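Local coordinates for protein sugar phosphate isomerase/epimerase (Parabacteroides distasonis, PDB 3L23) that binds a magnesium ion and probably acts as a sugar phosphate isomerase or epimerase of the xylose isomerase-like TIM-barrel family, at residues K13-L22 / V38-A49; L26-R36 / F64-L73. All blocks are in the same frame, centred on the assembly; numbering follows the deposited sequence.

Interaction 1 of 2, residues K13-L22 / V38-A49; sequences KEIGLQIYSL and VKDMGYSKLELA. With EDO (1,2-ethanediol), chain F.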
loop_
_atom_site.group_PDB
_atom_site.type_symbol
_atom_site.label_atom_id
_atom_site.label_comp_id
_atom_site.label_asym_id
_atom_site.label_seq_id
_atom_site.Cartn_x
_atom_site.Cartn_y
_atom_site.Cartn_z
ATOM N N LYS A 13 1.850 6.050 21.368
ATOM C CA LYS A 13 0.944 5.643 20.306
ATOM C C LYS A 13 1.675 4.706 19.383
ATOM O O LYS A 13 2.885 4.888 19.177
ATOM C CB LYS A 13 0.471 6.864 19.534
ATOM C CG LYS A 13 -0.290 7.867 20.381
ATOM C CD LYS A 13 -0.920 8.986 19.565
ATOM C CE LYS A 13 -1.392 10.147 20.430
ATOM N NZ LYS A 13 -2.112 11.237 19.659
ATOM N N GLU A 14 0.955 3.716 18.844
ATOM C CA GLU A 14 1.475 2.820 17.834
ATOM C C GLU A 14 1.310 3.491 16.486
ATOM O O GLU A 14 0.179 3.781 16.091
ATOM C CB GLU A 14 0.679 1.547 17.822
ATOM C CG GLU A 14 0.960 0.662 18.986
ATOM C CD GLU A 14 1.617 -0.603 18.516
ATOM O OE1 GLU A 14 2.846 -0.566 18.174
ATOM O OE2 GLU A 14 0.860 -1.622 18.452
ATOM N N ILE A 15 2.411 3.709 15.773
ATOM C CA ILE A 15 2.394 4.387 14.483
ATOM C C ILE A 15 3.177 3.603 13.449
ATOM O O ILE A 15 4.305 3.194 13.703
ATOM C CB ILE A 15 2.973 5.875 14.567
ATOM C CG1 ILE A 15 2.342 6.670 15.721
ATOM C CG2 ILE A 15 2.770 6.626 13.271
ATOM C CD1 ILE A 15 2.969 8.030 16.005
ATOM N N GLY A 16 2.558 3.370 12.293
ATOM C CA GLY A 16 3.230 2.708 11.212
ATOM C C GLY A 16 3.839 3.650 10.220
ATOM O O GLY A 16 3.344 4.782 10.031
ATOM N N LEU A 17 4.880 3.175 9.519
ATOM C CA LEU A 17 5.545 3.925 8.440
ATOM C C LEU A 17 5.730 3.081 7.185
ATOM O O LEU A 17 6.281 1.965 7.251
ATOM C CB LEU A 17 6.942 4.405 8.862
ATOM C CG LEU A 17 7.764 5.328 7.967
ATOM C CD1 LEU A 17 7.038 6.655 7.607
ATOM C CD2 LEU A 17 9.168 5.628 8.562
ATOM N N GLN A 18 5.330 3.628 6.039
ATOM C CA GLN A 18 5.668 3.035 4.758
ATOM C C GLN A 18 7.064 3.572 4.445
ATOM O O GLN A 18 7.281 4.782 4.230
ATOM C CB GLN A 18 4.616 3.381 3.703
ATOM C CG GLN A 18 4.999 3.226 2.252
ATOM C CD GLN A 18 5.671 1.921 1.899
ATOM O OE1 GLN A 18 6.867 1.905 1.658
ATOM N NE2 GLN A 18 4.901 0.817 1.839
ATOM N N ILE A 19 8.037 2.674 4.444
ATOM C CA ILE A 19 9.427 3.115 4.365
ATOM C C ILE A 19 9.840 3.816 3.061
ATOM O O ILE A 19 10.887 4.494 3.024
ATOM C CB ILE A 19 10.425 1.958 4.657
ATOM C CG1 ILE A 19 10.408 0.884 3.570
ATOM C CG2 ILE A 19 10.128 1.341 6.044
ATOM C CD1 ILE A 19 11.442 -0.297 3.820
ATOM N N TYR A 20 9.064 3.660 1.996
ATOM C CA TYR A 20 9.358 4.393 0.762
ATOM C C TYR A 20 9.360 5.911 1.013
ATOM O O TYR A 20 9.996 6.650 0.310
ATOM C CB TYR A 20 8.297 4.063 -0.288
ATOM C CG TYR A 20 8.592 4.487 -1.702
ATOM C CD1 TYR A 20 9.579 3.868 -2.438
ATOM C CD2 TYR A 20 7.800 5.418 -2.334
ATOM C CE1 TYR A 20 9.815 4.230 -3.761
ATOM C CE2 TYR A 20 8.024 5.790 -3.638
ATOM C CZ TYR A 20 9.016 5.198 -4.350
ATOM O OH TYR A 20 9.229 5.549 -5.680
ATOM N N SER A 21 8.676 6.330 2.060
ATOM C CA SER A 21 8.660 7.726 2.489
ATOM C C SER A 21 10.050 8.295 2.700
ATOM O O SER A 21 10.259 9.480 2.506
ATOM C CB SER A 21 7.899 7.859 3.814
ATOM O OG SER A 21 6.561 7.366 3.665
ATOM N N LEU A 22 10.987 7.457 3.113
ATOM C CA LEU A 22 12.360 7.879 3.363
ATOM C C LEU A 22 13.281 7.800 2.150
ATOM O O LEU A 22 14.400 8.285 2.188
ATOM C CB LEU A 22 12.928 7.015 4.487
ATOM C CG LEU A 22 12.186 7.111 5.821
ATOM C CD1 LEU A 22 12.677 5.989 6.740
ATOM C CD2 LEU A 22 12.401 8.457 6.443
ATOM N N VAL A 38 14.202 5.964 13.011
ATOM C CA VAL A 38 12.782 5.714 12.761
ATOM C C VAL A 38 12.035 5.435 14.085
ATOM O O VAL A 38 11.008 6.049 14.364
ATOM C CB VAL A 38 12.571 4.563 11.759
ATOM C CG1 VAL A 38 11.117 4.138 11.714
ATOM C CG2 VAL A 38 13.061 5.010 10.366
ATOM N N LYS A 39 12.601 4.555 14.895
ATOM C CA LYS A 39 12.055 4.279 16.213
ATOM C C LYS A 39 12.018 5.549 17.060
ATOM O O LYS A 39 11.003 5.852 17.678
ATOM C CB LYS A 39 12.868 3.208 16.954
ATOM C CG LYS A 39 12.298 2.863 18.334
ATOM C CD LYS A 39 11.016 2.039 18.259
ATOM C CE LYS A 39 10.572 1.669 19.689
ATOM N NZ LYS A 39 9.554 0.594 19.657
ATOM N N ASP A 40 13.109 6.310 17.076
ATOM C CA ASP A 40 13.191 7.514 17.914
ATOM C C ASP A 40 12.191 8.591 17.511
ATOM O O ASP A 40 11.788 9.392 18.357
ATOM C CB ASP A 40 14.615 8.086 17.914
ATOM C CG ASP A 40 15.619 7.194 18.646
ATOM O OD1 ASP A 40 15.207 6.319 19.452
ATOM O OD2 ASP A 40 16.852 7.396 18.446
HETATM N N MSE A 41 11.821 8.626 16.238
HETATM C CA MSE A 41 10.787 9.555 15.746
HETATM C C MSE A 41 9.368 9.161 16.192
HETATM O O MSE A 41 8.434 9.958 16.023
HETATM C CB MSE A 41 10.844 9.671 14.199
HETATM C CG MSE A 41 12.095 10.347 13.692
HETATM SE SE MSE A 41 11.959 10.703 11.792
HETATM C CE MSE A 41 12.140 8.919 11.097
ATOM N N GLY A 42 9.201 7.957 16.727
ATOM C CA GLY A 42 7.921 7.517 17.298
ATOM C C GLY A 42 7.197 6.441 16.518
ATOM O O GLY A 42 6.042 6.161 16.805
ATOM N N TYR A 43 7.863 5.831 15.535
ATOM C CA TYR A 43 7.277 4.757 14.753
ATOM C C TYR A 43 7.568 3.396 15.369
ATOM O O TYR A 43 8.627 3.179 15.896
ATOM C CB TYR A 43 7.816 4.785 13.312
ATOM C CG TYR A 43 7.416 6.025 12.575
ATOM C CD1 TYR A 43 6.147 6.139 12.008
ATOM C CD2 TYR A 43 8.260 7.134 12.497
ATOM C CE1 TYR A 43 5.754 7.291 11.369
ATOM C CE2 TYR A 43 7.836 8.323 11.835
ATOM C CZ TYR A 43 6.587 8.364 11.248
ATOM O OH TYR A 43 6.112 9.502 10.584
ATOM N N SER A 44 6.632 2.456 15.234
ATOM C CA SER A 44 6.838 1.102 15.745
ATOM C C SER A 44 6.632 -0.042 14.750
ATOM O O SER A 44 7.108 -1.159 14.984
ATOM C CB SER A 44 5.882 0.909 16.924
ATOM O OG SER A 44 4.556 1.087 16.437
ATOM N N LYS A 45 5.914 0.251 13.673
ATOM C CA LYS A 45 5.488 -0.699 12.678
ATOM C C LYS A 45 5.907 -0.252 11.275
ATOM O O LYS A 45 5.785 0.927 10.914
ATOM C CB LYS A 45 3.948 -0.852 12.746
ATOM C CG LYS A 45 3.483 -1.500 14.039
ATOM C CD LYS A 45 2.034 -1.186 14.401
ATOM C CE LYS A 45 1.030 -1.848 13.467
ATOM N NZ LYS A 45 -0.409 -1.712 13.989
ATOM N N LEU A 46 6.397 -1.186 10.474
ATOM C CA LEU A 46 6.879 -0.884 9.120
ATOM C C LEU A 46 6.062 -1.580 8.051
ATOM O O LEU A 46 5.651 -2.706 8.253
ATOM C CB LEU A 46 8.303 -1.342 8.959
ATOM C CG LEU A 46 9.325 -0.703 9.904
ATOM C CD1 LEU A 46 10.711 -1.311 9.598
ATOM C CD2 LEU A 46 9.337 0.840 9.850
ATOM N N GLU A 47 5.814 -0.872 6.955
ATOM C CA GLU A 47 5.395 -1.481 5.715
ATOM C C GLU A 47 6.559 -1.282 4.760
ATOM O O GLU A 47 7.039 -0.136 4.558
ATOM C CB GLU A 47 4.160 -0.826 5.177
ATOM C CG GLU A 47 3.644 -1.481 3.873
ATOM C CD GLU A 47 2.351 -0.824 3.473
ATOM O OE1 GLU A 47 2.406 0.372 3.086
ATOM O OE2 GLU A 47 1.288 -1.486 3.584
ATOM N N LEU A 48 7.034 -2.398 4.197
ATOM C CA LEU A 48 8.190 -2.399 3.308
ATOM C C LEU A 48 7.852 -1.877 1.906
ATOM O O LEU A 48 6.685 -1.843 1.498
ATOM C CB LEU A 48 8.742 -3.819 3.178
ATOM C CG LEU A 48 9.046 -4.598 4.445
ATOM C CD1 LEU A 48 9.521 -6.023 4.084
ATOM C CD2 LEU A 48 10.083 -3.841 5.306
ATOM N N ALA A 49 8.895 -1.443 1.212
ATOM C CA ALA A 49 8.873 -1.210 -0.214
ATOM C C ALA A 49 10.199 -1.707 -0.673
ATOM O O ALA A 49 11.133 -1.852 0.138
ATOM C CB ALA A 49 8.737 0.253 -0.541
HETATM C C1 EDO F . -0.378 1.749 13.186
HETATM O O1 EDO F . -0.481 0.601 12.319
HETATM C C2 EDO F . -1.507 1.750 14.201
HETATM O O2 EDO F . -1.337 0.608 15.023
HETATM O O HOH W 1 4.760 3.941 17.585
HETATM O O HOH W 2 4.930 7.200 19.619
HETATM O O HOH W 3 -0.334 -3.232 16.732
#
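Strand 16-18 pairs in parallel with strand 45-48 in the barrel wall, L17 N donating to K45 O (2.8 Å) and L17 O accepting from E47 N, before I19 N reaches E47 O. On the face bearing Q18 and E47, the Q18 chain leaves with CG anti to the backbone N (chi1 161°) and bends at chi2, carrying NE2 to the anti side of E47 OE1 (2.8 Å); the same nitrogen also donates to L48 O, from above the carbonyl plane. Q18 OE1 accepts from Y20 N in plane on a lone pair (2.8 Å). A leucine here would probably leave E47 OE1 without this donor and Y20 N without its side-chain acceptor. E47 OE1 also bonds NE2 of H242, a magnesium ligand, so Q18 probably helps to position this second-shell carboxylate. Helix 31-40 makes the beta-alpha-beta crossover, and the opposite face is apolar: L17 lies over one face of the Y43 ring, CD2 above its centre and CB off-centre in a CH-pi contact; CD2 also meets V38 CG1. G42 closes the helix in a Schellman motif, where a CB would jam against the preceding carbonyl O. S44 OG donates to E14 OE1, and K45 NZ, salt-bridged to D271, grips both hydroxyls of an ethanediol, probably from crystallisation liquor.

Interaction 2 of 2, residues L26-R36 / F64-L73; sequences LYKGDVAANLR and FKKMAEDAGL
With CG anti to the carbonyl carbon in both L35 (chi1 -75°) and M67 (chi1 -70°), the two side chains extend from their helices and cross at about a right angle, L35 CD1 lying against M67 CB at 3.7 Å. The chain of M67, a selenomethionine here, runs straight at chi2, setting SE 4.0 Å from A32 CB, and the bend at chi3 turns CE toward V31 CG1; the small methyl of A32 leaves room for the bulky selenium. L35 is an apolar knob among F64, M67, A68 and A71, spaced i, i+3, i+4, i+7 on the facing helix and its end. Its CD2 branch points toward F64 CZ and reaches L73 CD1 (3.9 Å), and its CB rests near A71 CB (4.1 Å). A71 suits its place because a methyl lets the backbones come close where R36 and A71 are nearest. These are neighbouring outer helices of the TIM barrel: the axes of 31-36 and 64-70 cross at -42° and approach to 8.8 Å, and the packing is apolar, with no direct hydrogen bond between them. A water donates to M67 O (2.7 Å) and, weakly, to A32 O. At the other end, the F64 ring takes L26 CD2 at its edge, while Y27 OH comes obliquely to F64 CE2 (3.8 Å); F64 also packs on L48 of strand 45-52 and on I19, in the turn that follows strand 16-18. D30, the N-cap of helix 31-36, accepts through OD1 from A33 N (3.0 Å), which lies above the carboxylate plane, and G72, with positive phi, ends helix 61-70 in a Schellman motif.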
loop_
_atom_site.group_PDB
_atom_site.type_symbol
_atom_site.label_atom_id
_atom_site.label_comp_id
_atom_site.label_asym_id
_atom_site.label_seq_id
_atom_site.Cartn_x
_atom_site.Cartn_y
_atom_site.Cartn_z
ATOM N N LEU A 26 17.032 6.179 3.944
ATOM C CA LEU A 26 17.075 5.000 4.797
ATOM C C LEU A 26 18.329 4.159 4.552
ATOM O O LEU A 26 18.842 3.539 5.477
ATOM C CB LEU A 26 15.830 4.154 4.605
ATOM C CG LEU A 26 15.703 2.879 5.481
ATOM C CD1 LEU A 26 15.823 3.210 6.957
ATOM C CD2 LEU A 26 14.398 2.110 5.111
ATOM N N TYR A 27 18.830 4.122 3.321
ATOM C CA TYR A 27 19.943 3.261 2.981
ATOM C C TYR A 27 21.296 3.970 2.894
ATOM O O TYR A 27 22.326 3.323 2.658
ATOM C CB TYR A 27 19.629 2.510 1.673
ATOM C CG TYR A 27 18.404 1.661 1.788
ATOM C CD1 TYR A 27 18.459 0.390 2.357
ATOM C CD2 TYR A 27 17.168 2.129 1.355
ATOM C CE1 TYR A 27 17.317 -0.394 2.478
ATOM C CE2 TYR A 27 16.013 1.371 1.508
ATOM C CZ TYR A 27 16.094 0.106 2.054
ATOM O OH TYR A 27 14.938 -0.629 2.164
ATOM N N LYS A 28 21.313 5.287 3.124
ATOM C CA LYS A 28 22.547 6.068 3.115
ATOM C C LYS A 28 23.201 6.069 4.488
ATOM O O LYS A 28 22.578 6.421 5.474
ATOM C CB LYS A 28 22.264 7.509 2.677
ATOM C CG LYS A 28 23.448 8.447 2.817
ATOM N N GLY A 29 24.470 5.719 4.538
ATOM C CA GLY A 29 25.216 5.708 5.801
ATOM C C GLY A 29 25.061 4.371 6.531
ATOM O O GLY A 29 25.324 3.314 5.975
ATOM N N ASP A 30 24.572 4.434 7.766
ATOM C CA ASP A 30 24.468 3.308 8.681
ATOM C C ASP A 30 22.987 2.958 8.761
ATOM O O ASP A 30 22.241 3.637 9.461
ATOM C CB ASP A 30 25.036 3.774 10.036
ATOM C CG ASP A 30 24.894 2.757 11.167
ATOM O OD1 ASP A 30 24.225 1.730 11.042
ATOM O OD2 ASP A 30 25.457 3.038 12.246
ATOM N N VAL A 31 22.573 1.920 8.045
ATOM C CA VAL A 31 21.169 1.521 8.016
ATOM C C VAL A 31 20.613 1.173 9.404
ATOM O O VAL A 31 19.476 1.526 9.722
ATOM C CB VAL A 31 20.935 0.344 7.059
ATOM C CG1 VAL A 31 19.469 0.033 6.967
ATOM C CG2 VAL A 31 21.479 0.705 5.691
ATOM N N ALA A 32 21.411 0.515 10.234
ATOM C CA ALA A 32 20.982 0.201 11.601
ATOM C C ALA A 32 20.679 1.464 12.391
ATOM O O ALA A 32 19.608 1.546 13.045
ATOM C CB ALA A 32 22.028 -0.648 12.327
ATOM N N ALA A 33 21.562 2.464 12.307
ATOM C CA ALA A 33 21.316 3.756 12.965
ATOM C C ALA A 33 20.110 4.478 12.380
ATOM O O ALA A 33 19.324 5.133 13.124
ATOM C CB ALA A 33 22.546 4.663 12.900
ATOM N N ASN A 34 19.929 4.388 11.061
ATOM C CA ASN A 34 18.750 4.993 10.425
ATOM C C ASN A 34 17.446 4.367 10.906
ATOM O O ASN A 34 16.461 5.068 11.101
ATOM C CB ASN A 34 18.834 4.948 8.898
ATOM C CG ASN A 34 20.019 5.736 8.369
ATOM O OD1 ASN A 34 20.597 6.548 9.092
ATOM N ND2 ASN A 34 20.457 5.428 7.147
ATOM N N LEU A 35 17.445 3.051 11.108
ATOM C CA LEU A 35 16.263 2.351 11.617
ATOM C C LEU A 35 16.019 2.742 13.091
ATOM O O LEU A 35 14.863 2.921 13.508
ATOM C CB LEU A 35 16.389 0.845 11.428
ATOM C CG LEU A 35 16.194 0.363 9.988
ATOM C CD1 LEU A 35 16.839 -1.054 9.754
ATOM C CD2 LEU A 35 14.719 0.397 9.629
ATOM N N ARG A 36 17.085 2.907 13.858
ATOM C CA ARG A 36 16.972 3.472 15.213
ATOM C C ARG A 36 16.352 4.868 15.210
ATOM O O ARG A 36 15.530 5.195 16.100
ATOM C CB ARG A 36 18.314 3.490 15.935
ATOM C CG ARG A 36 18.820 2.100 16.285
ATOM C CD ARG A 36 19.945 2.134 17.302
ATOM N NE ARG A 36 21.159 2.835 16.865
ATOM C CZ ARG A 36 22.165 2.279 16.181
ATOM N NH1 ARG A 36 22.169 1.005 15.825
ATOM N NH2 ARG A 36 23.205 3.023 15.870
ATOM N N PHE A 64 17.862 -7.226 7.074
ATOM C CA PHE A 64 17.028 -6.055 7.260
ATOM C C PHE A 64 16.041 -6.280 8.412
ATOM O O PHE A 64 15.905 -5.438 9.302
ATOM C CB PHE A 64 16.250 -5.716 5.975
ATOM C CG PHE A 64 15.461 -4.442 6.060
ATOM C CD1 PHE A 64 14.186 -4.419 6.605
ATOM C CD2 PHE A 64 15.976 -3.246 5.578
ATOM C CE1 PHE A 64 13.455 -3.259 6.674
ATOM C CE2 PHE A 64 15.237 -2.083 5.636
ATOM C CZ PHE A 64 13.988 -2.079 6.209
ATOM N N LYS A 65 15.386 -7.423 8.416
ATOM C CA LYS A 65 14.469 -7.784 9.494
ATOM C C LYS A 65 15.148 -7.700 10.866
ATOM O O LYS A 65 14.598 -7.103 11.780
ATOM C CB LYS A 65 13.904 -9.177 9.257
ATOM C CG LYS A 65 12.864 -9.625 10.293
ATOM C CD LYS A 65 12.399 -11.050 9.955
ATOM C CE LYS A 65 11.269 -11.542 10.884
ATOM N NZ LYS A 65 11.774 -11.878 12.221
ATOM N N LYS A 66 16.334 -8.291 10.998
ATOM C CA LYS A 66 17.056 -8.242 12.254
ATOM C C LYS A 66 17.381 -6.809 12.640
ATOM O O LYS A 66 17.229 -6.450 13.814
ATOM C CB LYS A 66 18.329 -9.130 12.247
ATOM C CG LYS A 66 19.141 -8.975 13.584
ATOM C CD LYS A 66 20.064 -10.043 13.968
ATOM C CE LYS A 66 20.731 -9.705 15.354
ATOM N NZ LYS A 66 19.739 -9.336 16.454
HETATM N N MSE A 67 17.836 -5.979 11.698
HETATM C CA MSE A 67 18.183 -4.585 12.065
HETATM C C MSE A 67 16.942 -3.808 12.512
HETATM O O MSE A 67 16.988 -3.033 13.446
HETATM C CB MSE A 67 18.935 -3.876 10.921
HETATM C CG MSE A 67 20.333 -4.421 10.709
HETATM SE SE MSE A 67 21.375 -3.354 9.452
HETATM C CE MSE A 67 20.610 -4.050 7.820
ATOM N N ALA A 68 15.834 -4.042 11.837
ATOM C CA ALA A 68 14.572 -3.382 12.172
ATOM C C ALA A 68 14.120 -3.804 13.578
ATOM O O ALA A 68 13.740 -3.004 14.413
ATOM C CB ALA A 68 13.528 -3.742 11.153
ATOM N N GLU A 69 14.169 -5.093 13.827
ATOM C CA GLU A 69 13.746 -5.631 15.112
ATOM C C GLU A 69 14.665 -5.211 16.228
ATOM O O GLU A 69 14.190 -4.877 17.298
ATOM C CB GLU A 69 13.584 -7.146 15.022
ATOM C CG GLU A 69 12.316 -7.507 14.318
ATOM C CD GLU A 69 12.088 -8.985 14.025
ATOM O OE1 GLU A 69 12.895 -9.859 14.399
ATOM O OE2 GLU A 69 11.062 -9.271 13.376
ATOM N N ASP A 70 15.974 -5.181 15.990
ATOM C CA ASP A 70 16.894 -4.694 17.007
ATOM C C ASP A 70 16.626 -3.239 17.363
ATOM O O ASP A 70 16.964 -2.816 18.466
ATOM C CB ASP A 70 18.352 -4.817 16.560
ATOM C CG ASP A 70 18.869 -6.256 16.559
ATOM O OD1 ASP A 70 18.199 -7.183 17.082
ATOM O OD2 ASP A 70 19.976 -6.450 16.013
ATOM N N ALA A 71 16.079 -2.468 16.418
ATOM C CA ALA A 71 15.700 -1.059 16.636
ATOM C C ALA A 71 14.364 -0.899 17.318
ATOM O O ALA A 71 13.925 0.232 17.523
ATOM C CB ALA A 71 15.670 -0.272 15.292
ATOM N N GLY A 72 13.677 -1.994 17.597
ATOM C CA GLY A 72 12.343 -1.935 18.193
ATOM C C GLY A 72 11.197 -1.813 17.237
ATOM O O GLY A 72 10.095 -1.425 17.651
ATOM N N LEU A 73 11.426 -2.124 15.954
ATOM C CA LEU A 73 10.425 -2.004 14.933
ATOM C C LEU A 73 9.927 -3.383 14.523
ATOM O O LEU A 73 10.653 -4.381 14.653
ATOM C CB LEU A 73 10.999 -1.283 13.694
ATOM C CG LEU A 73 11.580 0.121 13.921
ATOM C CD1 LEU A 73 12.351 0.594 12.701
ATOM C CD2 LEU A 73 10.469 1.123 14.262
HETATM O O HOH W 4 19.033 -1.463 14.296
#

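Overall arrangement
Both contacts draw on helix 31-40, yet from different layers of the barrel. Interaction 1 is largely buried and joins the strands flanking that helix; its backbone bonds knit the sheet, and the face bearing Q18 and E47 lies near the magnesium site, so amide and carboxylate groups there are fixed by directed bonds. Interaction 2 lies farther out, partly buried and away from the metal, where the same helix meets helix 61-70 through aliphatic groups, a selenomethionine, small alanines and the aromatic rings of F64 and Y27. The two meet directly: K39 NZ probably bonds G72 O, L48 packs on F64, and L73 lies against the Y43 backbone, linking strand layer to helix layer.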